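Local coordinates for regulatory Subunit of Protein Kinase A (cAMP-dependent) from Euglena gracilis (Euglena gracilis, PDB 6RSX) that binds cyclic AMP in two tandem cyclic nucleotide-binding domains and, as a protein kinase A regulatory subunit, probably controls a catalytic subunit in response to it, at residues 46-50 / 51-55; 93-96 / 97-101; 206-210 / 211-215. All blocks are in the same frame, centred on the assembly; numbering follows the deposited sequence.

Contact 1: 46-50 / 51-55; sequences RSLGE and DSLEV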
loop_
_atom_site.group_PDB
_atom_site.type_symbol
_atom_site.label_atom_id
_atom_site.label_comp_id
_atom_site.label_asym_id
_atom_site.label_seq_id
_atom_site.Cartn_x
_atom_site.Cartn_y
_atom_site.Cartn_z
ATOM N N ARG A 46 -3.861 -0.835 9.767
ATOM C CA ARG A 46 -2.736 -1.486 10.424
ATOM C C ARG A 46 -1.908 -0.500 11.233
ATOM O O ARG A 46 -1.310 -0.878 12.246
ATOM C CB ARG A 46 -1.845 -2.183 9.389
ATOM C CG ARG A 46 -0.737 -3.031 10.021
ATOM C CD ARG A 46 0.091 -3.735 8.971
ATOM N NE ARG A 46 -0.743 -4.605 8.148
ATOM C CZ ARG A 46 -0.372 -5.071 6.965
ATOM N NH1 ARG A 46 0.819 -4.744 6.471
ATOM N NH2 ARG A 46 -1.186 -5.859 6.273
ATOM N N SER A 47 -1.849 0.759 10.799
ATOM C CA SER A 47 -0.997 1.739 11.470
ATOM C C SER A 47 -1.570 2.199 12.813
ATOM O O SER A 47 -0.808 2.468 13.754
ATOM C CB SER A 47 -0.787 2.937 10.547
ATOM O OG SER A 47 -1.909 3.109 9.701
ATOM N N LEU A 48 -2.895 2.296 12.918
ATOM C CA LEU A 48 -3.530 2.801 14.131
ATOM C C LEU A 48 -3.024 2.067 15.361
ATOM O O LEU A 48 -2.875 0.846 15.352
ATOM C CB LEU A 48 -5.046 2.633 14.042
ATOM C CG LEU A 48 -5.691 3.297 12.844
ATOM C CD1 LEU A 48 -7.108 2.813 12.757
ATOM C CD2 LEU A 48 -5.636 4.818 12.988
ATOM N N GLY A 49 -2.793 2.825 16.435
ATOM C CA GLY A 49 -2.520 2.246 17.727
ATOM C C GLY A 49 -3.784 1.747 18.392
ATOM O O GLY A 49 -4.890 1.851 17.863
ATOM N N GLU A 50 -3.610 1.225 19.606
ATOM C CA GLU A 50 -4.665 0.445 20.246
ATOM C C GLU A 50 -5.857 1.307 20.644
ATOM O O GLU A 50 -7.004 0.854 20.561
ATOM C CB GLU A 50 -4.108 -0.285 21.466
ATOM C CG GLU A 50 -5.086 -1.264 22.109
ATOM C CD GLU A 50 -4.475 -2.640 22.288
ATOM O OE1 GLU A 50 -5.229 -3.639 22.323
ATOM O OE2 GLU A 50 -3.230 -2.717 22.382
ATOM N N ASP A 51 -5.611 2.533 21.107
ATOM C CA ASP A 51 -6.712 3.395 21.531
ATOM C C ASP A 51 -7.608 3.757 20.355
ATOM O O ASP A 51 -8.841 3.742 20.464
ATOM C CB ASP A 51 -6.167 4.660 22.191
ATOM C CG ASP A 51 -6.161 4.569 23.705
ATOM O OD1 ASP A 51 -6.423 3.466 24.234
ATOM O OD2 ASP A 51 -5.907 5.604 24.366
ATOM N N SER A 52 -6.999 4.117 19.228
ATOM C CA SER A 52 -7.777 4.386 18.025
ATOM C C SER A 52 -8.493 3.130 17.543
ATOM O O SER A 52 -9.625 3.205 17.053
ATOM C CB SER A 52 -6.866 4.950 16.939
ATOM O OG SER A 52 -6.492 6.277 17.255
ATOM N N LEU A 53 -7.848 1.962 17.663
ATOM C CA LEU A 53 -8.508 0.731 17.242
ATOM C C LEU A 53 -9.765 0.491 18.055
ATOM O O LEU A 53 -10.797 0.073 17.515
ATOM C CB LEU A 53 -7.551 -0.462 17.353
ATOM C CG LEU A 53 -6.470 -0.485 16.278
ATOM C CD1 LEU A 53 -5.661 -1.749 16.404
ATOM C CD2 LEU A 53 -7.097 -0.409 14.916
ATOM N N GLU A 54 -9.718 0.801 19.355
ATOM C CA GLU A 54 -10.919 0.703 20.171
ATOM C C GLU A 54 -12.027 1.585 19.610
ATOM O O GLU A 54 -13.212 1.223 19.660
ATOM C CB GLU A 54 -10.604 1.093 21.618
ATOM C CG GLU A 54 -11.214 0.187 22.685
ATOM C CD GLU A 54 -12.661 0.513 23.008
ATOM O OE1 GLU A 54 -13.172 1.561 22.543
ATOM O OE2 GLU A 54 -13.294 -0.286 23.736
ATOM N N VAL A 55 -11.670 2.764 19.092
ATOM C CA VAL A 55 -12.687 3.624 18.491
ATOM C C VAL A 55 -13.248 2.975 17.231
ATOM O O VAL A 55 -14.463 2.968 17.003
ATOM C CB VAL A 55 -12.105 5.015 18.192
ATOM C CG1 VAL A 55 -13.109 5.840 17.424
ATOM C CG2 VAL A 55 -11.704 5.711 19.478
#

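Contact 2: 93-96 / 97-101; sequences IQPN and PDAEP. With CMP (adenosine-3',5'-cyclic-monophosphate), chain B.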
loop_
_atom_site.group_PDB
_atom_site.type_symbol
_atom_site.label_atom_id
_atom_site.label_comp_id
_atom_site.label_asym_id
_atom_site.label_seq_id
_atom_site.Cartn_x
_atom_site.Cartn_y
_atom_site.Cartn_z
ATOM N N ILE A 93 -14.558 6.697 -13.274
ATOM C CA ILE A 93 -14.222 8.115 -13.235
ATOM C C ILE A 93 -14.622 8.777 -14.552
ATOM O O ILE A 93 -14.214 8.339 -15.631
ATOM C CB ILE A 93 -12.736 8.353 -12.927
ATOM C CG1 ILE A 93 -12.380 7.711 -11.572
ATOM C CG2 ILE A 93 -12.413 9.894 -12.950
ATOM C CD1 ILE A 93 -10.859 7.770 -11.239
ATOM N N GLN A 94 -15.421 9.840 -14.450
ATOM C CA GLN A 94 -15.761 10.660 -15.609
ATOM C C GLN A 94 -14.732 11.762 -15.769
ATOM O O GLN A 94 -14.240 12.316 -14.776
ATOM C CB GLN A 94 -17.136 11.346 -15.387
ATOM C CG GLN A 94 -18.275 10.381 -15.151
ATOM C CD GLN A 94 -19.375 11.068 -14.417
ATOM O OE1 GLN A 94 -19.572 10.826 -13.223
ATOM N NE2 GLN A 94 -20.097 11.947 -15.112
ATOM N N PRO A 95 -14.472 12.171 -17.008
ATOM C CA PRO A 95 -13.564 13.300 -17.232
ATOM C C PRO A 95 -14.224 14.632 -16.954
ATOM O O PRO A 95 -13.531 15.633 -16.744
ATOM C CB PRO A 95 -13.221 13.185 -18.719
ATOM C CG PRO A 95 -14.366 12.458 -19.302
ATOM C CD PRO A 95 -14.829 11.490 -18.261
ATOM N N ASN A 96 -15.530 14.649 -16.938
ATOM C CA ASN A 96 -16.301 15.828 -16.552
ATOM C C ASN A 96 -17.746 15.406 -16.364
ATOM O O ASN A 96 -18.145 14.316 -16.822
ATOM C CB ASN A 96 -16.184 16.921 -17.605
ATOM C CG ASN A 96 -16.769 16.508 -18.933
ATOM O OD1 ASN A 96 -17.985 16.379 -19.082
ATOM N ND2 ASN A 96 -15.914 16.299 -19.915
ATOM N N PRO A 97 -18.582 16.265 -15.746
ATOM C CA PRO A 97 -19.919 15.819 -15.344
ATOM C C PRO A 97 -20.815 15.515 -16.522
ATOM O O PRO A 97 -21.799 14.785 -16.370
ATOM C CB PRO A 97 -20.467 17.013 -14.507
ATOM C CG PRO A 97 -19.201 17.712 -13.991
ATOM C CD PRO A 97 -18.221 17.568 -15.157
ATOM N N ASP A 98 -20.510 16.033 -17.695
ATOM C CA ASP A 98 -21.339 15.764 -18.852
ATOM C C ASP A 98 -20.890 14.541 -19.641
ATOM O O ASP A 98 -21.425 14.287 -20.720
ATOM C CB ASP A 98 -21.360 17.006 -19.760
ATOM C CG ASP A 98 -22.558 17.031 -20.689
ATOM O OD1 ASP A 98 -23.697 16.752 -20.223
ATOM O OD2 ASP A 98 -22.362 17.346 -21.889
ATOM N N ALA A 99 -19.968 13.746 -19.102
ATOM C CA ALA A 99 -19.338 12.683 -19.868
ATOM C C ALA A 99 -19.521 11.339 -19.171
ATOM O O ALA A 99 -19.761 11.275 -17.973
ATOM C CB ALA A 99 -17.848 12.983 -20.076
ATOM N N GLU A 100 -19.392 10.252 -19.944
ATOM C CA GLU A 100 -19.617 8.923 -19.402
ATOM C C GLU A 100 -18.463 8.484 -18.496
ATOM O O GLU A 100 -17.311 8.849 -18.718
ATOM C CB GLU A 100 -19.778 7.911 -20.536
ATOM C CG GLU A 100 -21.104 8.054 -21.265
ATOM C CD GLU A 100 -22.281 7.789 -20.363
ATOM O OE1 GLU A 100 -22.297 6.709 -19.741
ATOM O OE2 GLU A 100 -23.181 8.666 -20.257
ATOM N N PRO A 101 -18.759 7.713 -17.454
ATOM C CA PRO A 101 -17.689 7.216 -16.587
ATOM C C PRO A 101 -16.879 6.165 -17.313
ATOM O O PRO A 101 -17.396 5.444 -18.164
ATOM C CB PRO A 101 -18.444 6.603 -15.403
ATOM C CG PRO A 101 -19.844 7.293 -15.444
ATOM C CD PRO A 101 -20.097 7.394 -16.926
HETATM P P CMP B . -13.193 9.911 -2.624
HETATM O O1P CMP B . -13.692 10.397 -1.221
HETATM O O2P CMP B . -12.769 10.826 -3.695
HETATM O "O5'" CMP B . -14.376 9.067 -3.315
HETATM C "C5'" CMP B . -14.102 8.148 -4.370
HETATM C "C4'" CMP B . -12.990 7.260 -3.897
HETATM O "O4'" CMP B . -12.510 6.328 -4.875
HETATM C "C3'" CMP B . -11.737 8.013 -3.529
HETATM O "O3'" CMP B . -11.919 8.800 -2.374
HETATM C "C2'" CMP B . -10.703 6.891 -3.399
HETATM O "O2'" CMP B . -10.798 6.335 -2.097
HETATM C "C1'" CMP B . -11.234 5.865 -4.439
HETATM N N9 CMP B . -10.395 5.717 -5.623
HETATM C C8 CMP B . -9.977 4.513 -6.149
HETATM N N7 CMP B . -9.288 4.758 -7.248
HETATM C C5 CMP B . -9.236 6.090 -7.389
HETATM C C6 CMP B . -8.604 6.819 -8.360
HETATM N N6 CMP B . -7.825 6.413 -9.505
HETATM N N1 CMP B . -8.621 8.133 -8.344
HETATM C C2 CMP B . -9.332 8.750 -7.351
HETATM N N3 CMP B . -9.964 8.043 -6.357
HETATM C C4 CMP B . -9.918 6.694 -6.399
HETATM O O HOH W 1 -22.314 13.438 -13.976
#

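Contact 3: 206-210 / 211-215; sequences YIIID and GKMKV. With CMP (adenosine-3',5'-cyclic-monophosphate), chain C.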
loop_
_atom_site.group_PDB
_atom_site.type_symbol
_atom_site.label_atom_id
_atom_site.label_comp_id
_atom_site.label_asym_id
_atom_site.label_seq_id
_atom_site.Cartn_x
_atom_site.Cartn_y
_atom_site.Cartn_z
ATOM N N TYR A 206 12.639 -3.279 -0.895
ATOM C CA TYR A 206 13.227 -2.066 -0.339
ATOM C C TYR A 206 13.578 -1.078 -1.434
ATOM O O TYR A 206 14.080 -1.471 -2.498
ATOM C CB TYR A 206 14.507 -2.407 0.446
ATOM C CG TYR A 206 14.225 -3.270 1.635
ATOM C CD1 TYR A 206 14.131 -4.659 1.490
ATOM C CD2 TYR A 206 14.020 -2.696 2.901
ATOM C CE1 TYR A 206 13.855 -5.460 2.615
ATOM C CE2 TYR A 206 13.758 -3.474 3.999
ATOM C CZ TYR A 206 13.678 -4.854 3.843
ATOM O OH TYR A 206 13.405 -5.638 4.930
ATOM N N ILE A 207 13.362 0.209 -1.150
ATOM C CA ILE A 207 13.855 1.299 -1.992
ATOM C C ILE A 207 14.753 2.177 -1.134
ATOM O O ILE A 207 14.357 2.610 -0.042
ATOM C CB ILE A 207 12.705 2.134 -2.603
ATOM C CG1 ILE A 207 11.678 1.247 -3.299
ATOM C CG2 ILE A 207 13.258 3.149 -3.608
ATOM C CD1 ILE A 207 10.470 0.963 -2.422
ATOM N N ILE A 208 15.951 2.472 -1.633
ATOM C CA ILE A 208 16.898 3.281 -0.878
ATOM C C ILE A 208 16.565 4.759 -1.047
ATOM O O ILE A 208 16.451 5.249 -2.180
ATOM C CB ILE A 208 18.330 2.996 -1.348
ATOM C CG1 ILE A 208 18.592 1.492 -1.213
ATOM C CG2 ILE A 208 19.302 3.866 -0.555
ATOM C CD1 ILE A 208 19.819 1.020 -1.989
ATOM N N ILE A 209 16.421 5.462 0.073
ATOM C CA ILE A 209 16.288 6.917 0.049
ATOM C C ILE A 209 17.679 7.549 0.054
ATOM O O ILE A 209 18.015 8.344 -0.823
ATOM C CB ILE A 209 15.453 7.436 1.228
ATOM C CG1 ILE A 209 14.046 6.828 1.166
ATOM C CG2 ILE A 209 15.385 8.952 1.171
ATOM C CD1 ILE A 209 13.252 7.039 2.441
ATOM N N ASP A 210 18.490 7.215 1.050
ATOM C CA ASP A 210 19.868 7.678 1.092
ATOM C C ASP A 210 20.734 6.554 1.638
ATOM O O ASP A 210 20.248 5.628 2.294
ATOM C CB ASP A 210 20.024 8.963 1.937
ATOM C CG ASP A 210 19.446 8.840 3.334
ATOM O OD1 ASP A 210 20.126 8.279 4.215
ATOM O OD2 ASP A 210 18.318 9.336 3.567
ATOM N N GLY A 211 22.019 6.620 1.341
ATOM C CA GLY A 211 22.928 5.592 1.784
ATOM C C GLY A 211 23.418 4.709 0.650
ATOM O O GLY A 211 23.403 5.071 -0.529
ATOM N N LYS A 212 23.835 3.508 1.024
ATOM C CA LYS A 212 24.578 2.649 0.103
ATOM C C LYS A 212 24.440 1.219 0.596
ATOM O O LYS A 212 24.491 0.982 1.807
ATOM C CB LYS A 212 26.058 3.068 0.041
ATOM C CG LYS A 212 26.939 2.185 -0.860
ATOM C CD LYS A 212 28.420 2.368 -0.539
ATOM C CE LYS A 212 29.149 3.027 -1.689
ATOM N NZ LYS A 212 28.537 4.347 -1.995
ATOM N N MET A 213 24.216 0.287 -0.328
ATOM C CA MET A 213 24.167 -1.143 -0.017
ATOM C C MET A 213 25.189 -1.922 -0.838
ATOM O O MET A 213 25.332 -1.705 -2.043
ATOM C CB MET A 213 22.799 -1.762 -0.312
ATOM C CG MET A 213 21.617 -1.155 0.459
ATOM S SD MET A 213 21.597 -1.705 2.153
ATOM C CE MET A 213 20.311 -0.587 2.777
ATOM N N LYS A 214 25.854 -2.872 -0.201
ATOM C CA LYS A 214 26.605 -3.877 -0.954
ATOM C C LYS A 214 25.700 -5.069 -1.231
ATOM O O LYS A 214 24.953 -5.499 -0.346
ATOM C CB LYS A 214 27.829 -4.334 -0.164
ATOM C CG LYS A 214 28.940 -3.313 -0.057
ATOM C CD LYS A 214 30.138 -3.987 0.617
ATOM C CE LYS A 214 31.366 -3.090 0.671
ATOM N NZ LYS A 214 32.492 -3.742 1.420
ATOM N N VAL A 215 25.791 -5.617 -2.451
ATOM C CA VAL A 215 25.118 -6.855 -2.842
ATOM C C VAL A 215 26.201 -7.921 -2.930
ATOM O O VAL A 215 27.053 -7.844 -3.819
ATOM C CB VAL A 215 24.401 -6.723 -4.187
ATOM C CG1 VAL A 215 23.586 -7.975 -4.498
ATOM C CG2 VAL A 215 23.437 -5.473 -4.169
HETATM P P CMP C . 16.408 -10.899 -4.133
HETATM O O1P CMP C . 14.888 -10.955 -3.528
HETATM O O2P CMP C . 16.906 -12.139 -4.765
HETATM O "O5'" CMP C . 17.390 -10.618 -2.909
HETATM C "C5'" CMP C . 18.694 -10.083 -3.167
HETATM C "C4'" CMP C . 18.546 -8.968 -4.168
HETATM O "O4'" CMP C . 19.772 -8.368 -4.618
HETATM C "C3'" CMP C . 17.865 -9.299 -5.468
HETATM O "O3'" CMP C . 16.504 -9.693 -5.303
HETATM C "C2'" CMP C . 18.071 -8.013 -6.253
HETATM O "O2'" CMP C . 17.078 -7.055 -5.839
HETATM C "C1'" CMP C . 19.437 -7.534 -5.706
HETATM N N9 CMP C . 20.511 -7.518 -6.705
HETATM C C8 CMP C . 21.244 -6.444 -7.016
HETATM N N7 CMP C . 22.116 -6.808 -7.950
HETATM C C5 CMP C . 21.927 -8.118 -8.182
HETATM C C6 CMP C . 22.572 -8.967 -9.047
HETATM N N6 CMP C . 23.642 -8.731 -9.973
HETATM N N1 CMP C . 22.206 -10.232 -9.134
HETATM C C2 CMP C . 21.194 -10.685 -8.346
HETATM N N3 CMP C . 20.536 -9.838 -7.485
HETATM C C4 CMP C . 20.936 -8.567 -7.418
#

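Contact 1: 46-50 / 51-55
Leu48 and Leu53 both hold CG beside the backbone N and anti to the carbonyl carbon (chi1 -57° and -73°), which swings the two isobutyl groups to the same side of the start of helix 50-59, where they pass at a slant. Gly49 is the N-cap, which makes Leu48 the residue just before the cap and Leu53 the fourth after it: the pairing that defines a hydrophobic staple. The evidence is close contact between the two chains: Leu53 CD2 lies 3.8 Å from Leu48 CB and 3.9 Å from Leu48 CD1. The other branch, Leu48 CD2, approaches Ser52 CB at 4.1 Å, which brings the third residue after the cap to the same apolar patch. Beyond the staple, Ser52 packs on Ile147 of helix 141-147, and Leu48 on Leu148 in the loop just after that helix. Arg46, two residues before Leu48, forms salt bridges with Asp262 and Glu264, linking this corner to the second half of the chain.

Backbone bonds begin the helix beside the staple. Leu53 N donates to Gly49 O at 3.0 Å, with an N-H...O angle of 153°. The next bond, from Glu54 N to Glu50 O, has the same 3.0 Å length and continues the i to i+4 pattern. Having no side chain, Gly49 contributes to the cap through its backbone alone, and its carbonyl oxygen also sits close to the leucine branch point, 3.2 Å from Leu53 CG.

Contact 2: 93-96 / 97-101
Gln94 NE2 reaches Ala99 O, and Asn96 OD1 reaches Asp98 N, so two side-chain amides hold the tip of this loop. Residues 96-99 form a type I beta turn, as the backbone angles of its middle residues attest (phi/psi -67°/-20° at Pro97), and a 3.0 Å bond from Ala99 N to Asn96 O closes it. With CG lodged between its backbone N and carbonyl carbon (chi1 64°), Asn96 folds over the turn and OD1 accepts a weak 2.9 Å bond from Asp98 N, an Asx turn overlaid on the beta turn. Gln94 comes across with an extended chain: NE2 donates to Ala99 O at 3.0 Å, nearly along the C=O axis (163°). The same NE2 donates to a water at 2.9 Å, and that water donates to Pro97 O at 2.8 Å, extending the amide's hold to Pro97. Alongside, Gln94 CG packs on Pro101 CG at 3.5 Å, both side chains pointing the same way.

At the base of the loop, Ile93 CD1 touches the adenine N1 of the bound cyclic AMP at 3.7 Å. The loop connects antiparallel strands 89-93 and 102-107, which Ile93 and Val102 join by backbone hydrogen bonds.

Contact 3: 206-210 / 211-215
Gly211 lies two residues past Ile209, where the chain turns its corner, and leads from strand 204-208 toward strand 213-219. Its backbone angles (phi 109°, psi -157°) identify it as a true glycine position, since a CB there would be jammed against Asp210 O. Its carbonyl oxygen makes a loose approach of 4.3 Å to Ile208 CG2. Just before it, Ile209 and Asp210 both face His257, a classic beta bulge, and Asp210 OD1 is hydrogen-bonded to His257 ND1, so the carboxylate ties the bulge to the neighbouring strand 256-262.

Lys212 carries its side chain away from residues 206-210, while its backbone N is hydrogen-bonded to Ser256 OG.

Met213 turns back toward Ile208 and supplies the apolar contact across the corner. CG stands beside the backbone N (chi1 -60°), which presents it to Ile208 CD1 at 3.7 Å; the chain then bends at chi2. The two side chains run antiparallel past one another, meeting through that methyl and methylene, both in buried residues.

Lys214 touches Ile228 and has a weak, long ion pair with Glu253.

Val215 lies at the cyclic AMP pocket and sets both its methyls against the imidazole part of the adenine: CG2 is 3.7 Å from C8, and CG1 is 3.8 Å from C8 and 3.8 Å from N9.

In this cyclic nucleotide-binding domain of the cupin-like beta-barrel type, the corner carries the chain from one antiparallel sheet to another. Strand 204-208 runs between 256-262 and 234-235, whereas strand 213-219 runs between 249-252 and 222-229; Met213 also touches Cys258 and Val195, and Ile208 touches Leu229.

Contacts 2 and 3 belong to the two cyclic nucleotide-binding domains, on opposite sides of the chain's centre, with their own centres 43 Å apart. Each touches a different cyclic AMP through one aliphatic residue, Ile93 in the first domain and Val215 in the second, but they join strands differently: residues 93-101 connect neighbours within a sheet, while 206-215 pass between sheets. Contact 1 carries no residue of either ligand pocket. It lies nearer to contact 3 (nearest atoms about 13 Å) than to contact 2 (about 23 Å), although it precedes both in sequence. Asp262, a salt-bridge partner of contact 1, ends the strand that carries His257 beside contact 3.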